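Local coordinates for protein YECBM32 (Yersinia enterocolitica, PDB 2JDA) that binds polygalacturonic acid, the pectic polymer of plant cell walls, in the periplasm as a calcium-containing carbohydrate-binding module, at residues T7-D19 against W38-D51. Residues are numbered along the deposited sequence; the frame is centred on the assembly and turned at random.
Sequences TAQIVAVTASGYD and WAASGESWVQLELD
Ser-16 OG is gripped by two groups: Trp-45 N donates to it over 3.0 Å, and a water 2.6 Å from OG donates in turn to Ser-44 OG. The Ser-16 chi1 of 55° sets OG between the backbone N and the carbonyl carbon, from where it meets Trp-45 N, while Ser-16 N donates to Trp-45 O. Ser-16 also lies over one face of the indole, beside Ala-15: Ser-16 CB stands 3.6 Å from the centroid of the Trp-45 five-membered ring, 22° off the normal, a CH-pi contact. Thr-14 OG1 lies in plane at the edge of the six-membered ring of Trp-45, beside CZ3, and a second water links OG1 to Gln-47 O.

Strands 10-15 and 44-50 are antiparallel neighbours, their axes 166° apart, in the five-stranded sheet of this F5/8 type C beta-sandwich, with 10-15 outermost. A classic bulge interrupts the register where Val-11 and Ala-12 both face Glu-49; Val-11 N reaches Glu-49 O at 2.8 Å, whereas the bond from Ala-12 N is weak. On the face bearing Val-13, Val-46 and Leu-48, Val-13 CG1 touches Val-46 CG2 at 3.7 Å and Val-13 CG2 lies 4.0 Å from Leu-48 CD2.

Past the end of strand 10-15, Trp-38 NE1 donates to Gly-17 O at 2.9 Å, nearly in the indole plane and in the carbonyl plane, so the NE1 edge of the indole is directed at the 16-18 loop. Ala-15 CB packs against CE2 of that indole.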
ATOM      1  N   THR A   7      -6.715 -11.549  -7.466  1.00 26.72           N
ATOM      2  CA  THR A   7      -5.956 -10.269  -7.368  1.00 26.32           C
ATOM      3  C   THR A   7      -5.157 -10.061  -8.625  1.00 25.50           C
ATOM      4  O   THR A   7      -4.787 -11.023  -9.335  1.00 27.29           O
ATOM      5  CB  THR A   7      -4.982 -10.231  -6.177  1.00 26.28           C
ATOM      6  OG1 THR A   7      -4.164 -11.420  -6.201  1.00 29.08           O
ATOM      7  CG2 THR A   7      -5.703 -10.272  -4.870  1.00 27.63           C
ATOM      8  N   ALA A   8      -4.907  -8.790  -8.907  1.00 23.04           N
ATOM      9  CA  ALA A   8      -4.009  -8.377  -9.962  1.00 21.69           C
ATOM     10  C   ALA A   8      -2.554  -8.762  -9.611  1.00 20.83           C
ATOM     11  O   ALA A   8      -2.050  -8.591  -8.467  1.00 22.97           O
ATOM     12  CB  ALA A   8      -4.124  -6.895 -10.159  1.00 20.66           C
ATOM     13  N   GLN A   9      -1.847  -9.264 -10.587  1.00 18.79           N
ATOM     14  CA  GLN A   9      -0.493  -9.764 -10.349  1.00 19.55           C
ATOM     15  C   GLN A   9       0.441  -8.584 -10.210  1.00 18.08           C
ATOM     16  O   GLN A   9       0.570  -7.818 -11.133  1.00 17.07           O
ATOM     17  CB  GLN A   9      -0.032 -10.618 -11.546  1.00 21.50           C
ATOM     18  CG  GLN A   9       1.452 -11.094 -11.400  1.00 26.83           C
ATOM     19  CD  GLN A   9       1.989 -11.955 -12.552  1.00 32.33           C
ATOM     20  OE1 GLN A   9       1.337 -12.101 -13.592  1.00 34.43           O
ATOM     21  NE2 GLN A   9       3.217 -12.500 -12.364  1.00 35.85           N
ATOM     22  N   ILE A  10       1.094  -8.487  -9.061  1.00 17.07           N
ATOM     23  CA  ILE A  10       2.191  -7.530  -8.881  1.00 16.63           C
ATOM     24  C   ILE A  10       3.476  -8.179  -9.344  1.00 16.30           C
ATOM     25  O   ILE A  10       3.930  -9.173  -8.725  1.00 19.67           O
ATOM     26  CB  ILE A  10       2.270  -7.073  -7.408  1.00 17.03           C
ATOM     27  CG1 ILE A  10       0.969  -6.353  -6.989  1.00 16.55           C
ATOM     28  CG2 ILE A  10       3.497  -6.168  -7.184  1.00 16.85           C
ATOM     29  CD1 ILE A  10       0.771  -6.220  -5.505  1.00 17.99           C
ATOM     30  N   VAL A  11       4.032  -7.683 -10.431  1.00 16.00           N
ATOM     31  CA  VAL A  11       5.274  -8.245 -11.006  1.00 16.79           C
ATOM     32  C   VAL A  11       6.557  -7.559 -10.585  1.00 15.63           C
ATOM     33  O   VAL A  11       7.630  -8.135 -10.681  1.00 16.72           O
ATOM     34  CB  VAL A  11       5.263  -8.264 -12.548  1.00 17.10           C
ATOM     35  CG1 VAL A  11       4.148  -9.130 -13.028  1.00 19.35           C
ATOM     36  CG2 VAL A  11       5.193  -6.880 -13.184  1.00 16.60           C
ATOM     37  N   ALA A  12       6.466  -6.372 -10.019  1.00 14.61           N
ATOM     38  CA  ALA A  12       7.665  -5.632  -9.639  1.00 13.94           C
ATOM     39  C   ALA A  12       7.273  -4.623  -8.584  1.00 13.53           C
ATOM     40  O   ALA A  12       6.209  -4.032  -8.667  1.00 14.05           O
ATOM     41  CB  ALA A  12       8.267  -4.964 -10.810  1.00 14.62           C
ATOM     42  N   VAL A  13       8.127  -4.486  -7.596  1.00 10.93           N
ATOM     43  CA  VAL A  13       7.954  -3.511  -6.532  1.00 10.60           C
ATOM     44  C   VAL A  13       9.230  -2.696  -6.458  1.00 11.17           C
ATOM     45  O   VAL A  13      10.342  -3.268  -6.521  1.00 12.15           O
ATOM     46  CB  VAL A  13       7.674  -4.154  -5.157  1.00 10.30           C
ATOM     47  CG1 VAL A  13       7.503  -3.081  -4.071  1.00 12.03           C
ATOM     48  CG2 VAL A  13       6.496  -5.055  -5.221  1.00 11.35           C
ATOM     49  N   THR A  14       9.093  -1.383  -6.309  1.00  9.91           N
ATOM     50  CA  THR A  14      10.226  -0.492  -6.079  1.00 10.06           C
ATOM     51  C   THR A  14       9.862   0.395  -4.903  1.00  9.80           C
ATOM     52  O   THR A  14       8.688   0.563  -4.566  1.00  9.80           O
ATOM     53  CB  THR A  14      10.600   0.329  -7.316  1.00 10.90           C
ATOM     54  OG1 THR A  14       9.439   1.030  -7.792  1.00 11.92           O
ATOM     55  CG2 THR A  14      11.077  -0.538  -8.431  1.00 12.10           C
ATOM     56  N   ALA A  15      10.847   1.027  -4.311  1.00 10.26           N
ATOM     57  CA  ALA A  15      10.591   1.935  -3.202  1.00  9.87           C
ATOM     58  C   ALA A  15      11.668   3.017  -3.070  1.00  9.74           C
ATOM     59  O   ALA A  15      12.789   2.877  -3.570  1.00 10.50           O
ATOM     60  CB  ALA A  15      10.452   1.161  -1.904  1.00 10.20           C
ATOM     61  N   SER A  16      11.325   4.079  -2.337  1.00  9.26           N
ATOM     62  CA  SER A  16      12.251   5.128  -2.032  1.00 10.06           C
ATOM     63  C   SER A  16      13.440   4.632  -1.219  1.00 10.90           C
ATOM     64  O   SER A  16      14.524   5.199  -1.338  1.00 11.37           O
ATOM     65  CB  SER A  16      11.550   6.203  -1.209  1.00 10.84           C
ATOM     66  OG  SER A  16      10.957   5.699  -0.067  1.00 10.91           O
ATOM     67  N   GLY A  17      13.201   3.646  -0.370  1.00 10.14           N
ATOM     68  CA  GLY A  17      14.180   3.122   0.564  1.00  9.93           C
ATOM     69  C   GLY A  17      13.570   2.030   1.383  1.00  9.04           C
ATOM     70  O   GLY A  17      12.408   1.709   1.183  1.00  9.92           O
ATOM     71  N   TYR A  18      14.380   1.427   2.257  1.00  9.85           N
ATOM     72  CA  TYR A  18      13.948   0.327   3.061  1.00  9.87           C
ATOM     73  C   TYR A  18      14.959   0.121   4.189  1.00 10.04           C
ATOM     74  O   TYR A  18      16.107   0.541   4.098  1.00 11.13           O
ATOM     75  CB  TYR A  18      13.871  -0.959   2.172  1.00 10.61           C
ATOM     76  CG  TYR A  18      15.182  -1.435   1.584  1.00  9.07           C
ATOM     77  CD1 TYR A  18      15.858  -2.538   2.129  1.00 10.26           C
ATOM     78  CD2 TYR A  18      15.753  -0.819   0.496  1.00 10.60           C
ATOM     79  CE1 TYR A  18      17.044  -2.995   1.622  1.00 10.65           C
ATOM     80  CE2 TYR A  18      16.963  -1.257  -0.016  1.00 10.92           C
ATOM     81  CZ  TYR A  18      17.614  -2.327   0.540  1.00 10.91           C
ATOM     82  OH  TYR A  18      18.833  -2.768   0.005  1.00 11.34           O
ATOM     83  N   ASP A  19      14.551  -0.631   5.194  1.00 10.08           N
ATOM     84  CA  ASP A  19      15.394  -0.980   6.342  1.00 10.84           C
ATOM     85  C   ASP A  19      16.289  -2.111   5.897  1.00 10.72           C
ATOM     86  O   ASP A  19      15.884  -3.262   5.896  1.00 11.99           O
ATOM     87  CB  ASP A  19      14.551  -1.373   7.521  1.00 11.73           C
ATOM     88  CG  ASP A  19      15.339  -1.678   8.756  1.00 13.23           C
ATOM     89  OD1 ASP A  19      16.575  -1.971   8.639  1.00 13.83           O
ATOM     90  OD2 ASP A  19      14.727  -1.677   9.855  1.00 15.13           O
ATOM     91  N   TRP A  38       7.684  -4.475   4.297  1.00  9.57           N
ATOM     92  CA  TRP A  38       8.487  -3.345   3.857  1.00  9.30           C
ATOM     93  C   TRP A  38       8.412  -2.278   4.932  1.00  9.54           C
ATOM     94  O   TRP A  38       7.329  -1.980   5.446  1.00 10.63           O
ATOM     95  CB  TRP A  38       7.911  -2.766   2.550  1.00  8.86           C
ATOM     96  CG  TRP A  38       8.509  -1.443   2.165  1.00  8.87           C
ATOM     97  CD1 TRP A  38       9.812  -1.226   1.781  1.00  9.64           C
ATOM     98  CD2 TRP A  38       7.873  -0.175   2.138  1.00  9.17           C
ATOM     99  NE1 TRP A  38      10.041   0.109   1.584  1.00  9.76           N
ATOM    100  CE2 TRP A  38       8.846   0.777   1.746  1.00 10.08           C
ATOM    101  CE3 TRP A  38       6.568   0.285   2.441  1.00  9.97           C
ATOM    102  CZ2 TRP A  38       8.555   2.131   1.652  1.00 11.10           C
ATOM    103  CZ3 TRP A  38       6.293   1.611   2.337  1.00 10.97           C
ATOM    104  CH2 TRP A  38       7.293   2.530   1.930  1.00 10.76           C
ATOM    105  N   ALA A  39       9.541  -1.666   5.225  1.00  9.61           N
ATOM    106  CA  ALA A  39       9.605  -0.539   6.168  1.00  9.71           C
ATOM    107  C   ALA A  39      10.646   0.470   5.707  1.00  9.66           C
ATOM    108  O   ALA A  39      11.731   0.097   5.284  1.00 10.57           O
ATOM    109  CB  ALA A  39       9.942  -0.979   7.551  1.00 10.87           C
ATOM    110  N   ALA A  40      10.312   1.754   5.827  1.00  9.92           N
ATOM    111  CA  ALA A  40      11.204   2.852   5.433  1.00 10.58           C
ATOM    112  C   ALA A  40      10.905   4.031   6.329  1.00  9.94           C
ATOM    113  O   ALA A  40       9.806   4.141   6.834  1.00 11.05           O
ATOM    114  CB  ALA A  40      10.977   3.219   3.997  1.00 10.53           C
ATOM    115  N   SER A  41      11.873   4.941   6.521  1.00 11.74           N
ATOM    116  CA  SER A  41      11.709   6.072   7.436  1.00 11.89           C
ATOM    117  C   SER A  41      11.595   7.387   6.671  1.00 11.05           C
ATOM    118  O   SER A  41      12.158   7.581   5.575  1.00 12.47           O
ATOM    119  CB  SER A  41      12.838   6.123   8.456  1.00 14.27           C
ATOM    120  OG  SER A  41      14.074   6.079   7.879  1.00 18.57           O
ATOM    121  N   GLY A  42      10.828   8.301   7.276  1.00 11.43           N
ATOM    122  CA  GLY A  42      10.560   9.578   6.675  1.00 11.33           C
ATOM    123  C   GLY A  42       9.534   9.485   5.571  1.00 11.64           C
ATOM    124  O   GLY A  42       8.847   8.466   5.448  1.00 16.08           O
ATOM    125  N   GLU A  43       9.356  10.525   4.809  1.00 10.41           N
ATOM    126  CA  GLU A  43       8.410  10.502   3.704  1.00 10.91           C
ATOM    127  C   GLU A  43       9.020   9.584   2.661  1.00  9.94           C
ATOM    128  O   GLU A  43      10.147   9.801   2.191  1.00  9.99           O
ATOM    129  CB  GLU A  43       8.137  11.891   3.136  1.00 12.56           C
ATOM    130  CG  GLU A  43       7.240  12.739   4.015  1.00 14.85           C
ATOM    131  CD  GLU A  43       6.948  14.125   3.388  1.00 14.18           C
ATOM    132  OE1 GLU A  43       6.623  14.132   2.171  1.00 17.46           O
ATOM    133  OE2 GLU A  43       6.918  15.057   4.236  1.00 17.62           O
ATOM    134  N   SER A  44       8.254   8.561   2.300  1.00  9.73           N
ATOM    135  CA  SER A  44       8.722   7.448   1.515  1.00 10.05           C
ATOM    136  C   SER A  44       7.690   7.133   0.414  1.00  8.75           C
ATOM    137  O   SER A  44       6.597   7.748   0.361  1.00  9.18           O
ATOM    138  CB  SER A  44       8.923   6.264   2.418  1.00 10.14           C
ATOM    139  OG  SER A  44       9.874   6.526   3.423  1.00 12.57           O
ATOM    140  N   TRP A  45       7.997   6.169  -0.415  1.00  9.40           N
ATOM    141  CA  TRP A  45       7.017   5.674  -1.384  1.00  9.74           C
ATOM    142  C   TRP A  45       7.342   4.243  -1.701  1.00  9.30           C
ATOM    143  O   TRP A  45       8.480   3.808  -1.616  1.00  9.51           O
ATOM    144  CB  TRP A  45       6.930   6.533  -2.677  1.00  9.11           C
ATOM    145  CG  TRP A  45       8.204   6.728  -3.396  1.00 10.50           C
ATOM    146  CD1 TRP A  45       9.099   7.733  -3.209  1.00  9.68           C
ATOM    147  CD2 TRP A  45       8.834   5.798  -4.286  1.00  8.93           C
ATOM    148  NE1 TRP A  45      10.219   7.516  -3.986  1.00 11.31           N
ATOM    149  CE2 TRP A  45      10.076   6.329  -4.650  1.00  9.13           C
ATOM    150  CE3 TRP A  45       8.445   4.573  -4.850  1.00  9.44           C
ATOM    151  CZ2 TRP A  45      10.941   5.688  -5.523  1.00 10.10           C
ATOM    152  CZ3 TRP A  45       9.297   3.958  -5.749  1.00  9.80           C
ATOM    153  CH2 TRP A  45      10.539   4.507  -6.067  1.00 11.44           C
ATOM    154  N   VAL A  46       6.303   3.494  -2.071  1.00  8.97           N
ATOM    155  CA  VAL A  46       6.413   2.127  -2.574  1.00  9.09           C
ATOM    156  C   VAL A  46       5.507   2.022  -3.779  1.00  8.95           C
ATOM    157  O   VAL A  46       4.364   2.525  -3.758  1.00 10.04           O
ATOM    158  CB  VAL A  46       6.104   1.112  -1.458  1.00  9.10           C
ATOM    159  CG1 VAL A  46       4.687   1.237  -0.884  1.00 10.59           C
ATOM    160  CG2 VAL A  46       6.359  -0.317  -1.973  1.00  9.55           C
ATOM    161  N   GLN A  47       6.040   1.433  -4.846  1.00  9.36           N
ATOM    162  CA  GLN A  47       5.380   1.414  -6.154  1.00  8.60           C
ATOM    163  C   GLN A  47       5.225  -0.006  -6.630  1.00  9.03           C
ATOM    164  O   GLN A  47       6.158  -0.777  -6.626  1.00 10.28           O
ATOM    165  CB  GLN A  47       6.164   2.237  -7.153  1.00  9.96           C
ATOM    166  CG  GLN A  47       5.612   2.250  -8.570  1.00 10.59           C
ATOM    167  CD  GLN A  47       6.443   3.110  -9.481  1.00 11.24           C
ATOM    168  OE1 GLN A  47       6.537   4.308  -9.244  1.00 13.63           O
ATOM    169  NE2 GLN A  47       7.088   2.505 -10.501  1.00 14.31           N
ATOM    170  N   LEU A  48       4.005  -0.348  -6.987  1.00  9.85           N
ATOM    171  CA  LEU A  48       3.571  -1.673  -7.416  1.00  9.96           C
ATOM    172  C   LEU A  48       3.344  -1.639  -8.905  1.00 10.66           C
ATOM    173  O   LEU A  48       2.534  -0.811  -9.395  1.00 11.48           O
ATOM    174  CB  LEU A  48       2.293  -2.075  -6.705  1.00 10.97           C
ATOM    175  CG  LEU A  48       2.282  -1.888  -5.216  1.00 13.79           C
ATOM    176  CD1 LEU A  48       0.894  -2.151  -4.668  1.00 18.26           C
ATOM    177  CD2 LEU A  48       3.325  -2.728  -4.533  1.00 16.32           C
ATOM    178  N   GLU A  49       4.055  -2.476  -9.646  1.00 11.74           N
ATOM    179  CA  GLU A  49       3.836  -2.623 -11.087  1.00 12.90           C
ATOM    180  C   GLU A  49       3.078  -3.894 -11.318  1.00 12.36           C
ATOM    181  O   GLU A  49       3.470  -4.953 -10.820  1.00 13.67           O
ATOM    182  CB  GLU A  49       5.176  -2.675 -11.844  1.00 13.49           C
ATOM    183  CG  GLU A  49       5.017  -2.848 -13.356  1.00 14.63           C
ATOM    184  CD  GLU A  49       6.342  -2.937 -14.088  1.00 18.71           C
ATOM    185  OE1 GLU A  49       7.364  -2.396 -13.569  1.00 19.65           O
ATOM    186  OE2 GLU A  49       6.315  -3.486 -15.236  1.00 22.04           O
ATOM    187  N   LEU A  50       1.958  -3.771 -12.029  1.00 12.90           N
ATOM    188  CA  LEU A  50       1.123  -4.914 -12.412  1.00 13.59           C
ATOM    189  C   LEU A  50       1.634  -5.509 -13.721  1.00 15.27           C
ATOM    190  O   LEU A  50       2.358  -4.865 -14.465  1.00 14.91           O
ATOM    191  CB  LEU A  50      -0.340  -4.506 -12.535  1.00 13.52           C
ATOM    192  CG  LEU A  50      -0.902  -3.748 -11.323  1.00 14.66           C
ATOM    193  CD1 LEU A  50      -2.357  -3.414 -11.547  1.00 14.81           C
ATOM    194  CD2 LEU A  50      -0.729  -4.559 -10.057  1.00 16.94           C
ATOM    195  N   ASP A  51       1.137  -6.698 -14.037  1.00 18.84           N
ATOM    196  CA  ASP A  51       1.578  -7.361 -15.281  1.00 21.28           C
ATOM    197  C   ASP A  51       1.151  -6.600 -16.538  1.00 21.63           C
ATOM    198  O   ASP A  51       1.840  -6.577 -17.564  1.00 22.97           O
ATOM    199  CB  ASP A  51       1.066  -8.814 -15.275  1.00 22.26           C
ATOM    200  CG  ASP A  51      -0.460  -8.905 -15.313  1.00 26.49           C
ATOM    201  OD1 ASP A  51      -1.162  -8.336 -14.421  1.00 27.94           O
ATOM    202  OD2 ASP A  51      -1.041  -9.570 -16.229  1.00 28.76           O
TER
HETATM  203  O   HOH W   1      -3.147  -9.361 -13.227  1.00 28.09           O
HETATM  204  O   HOH W   2       7.548  -0.475  -9.214  1.00 13.86           O
HETATM  205  O   HOH W   3      12.325   6.118   2.140  1.00 15.82           O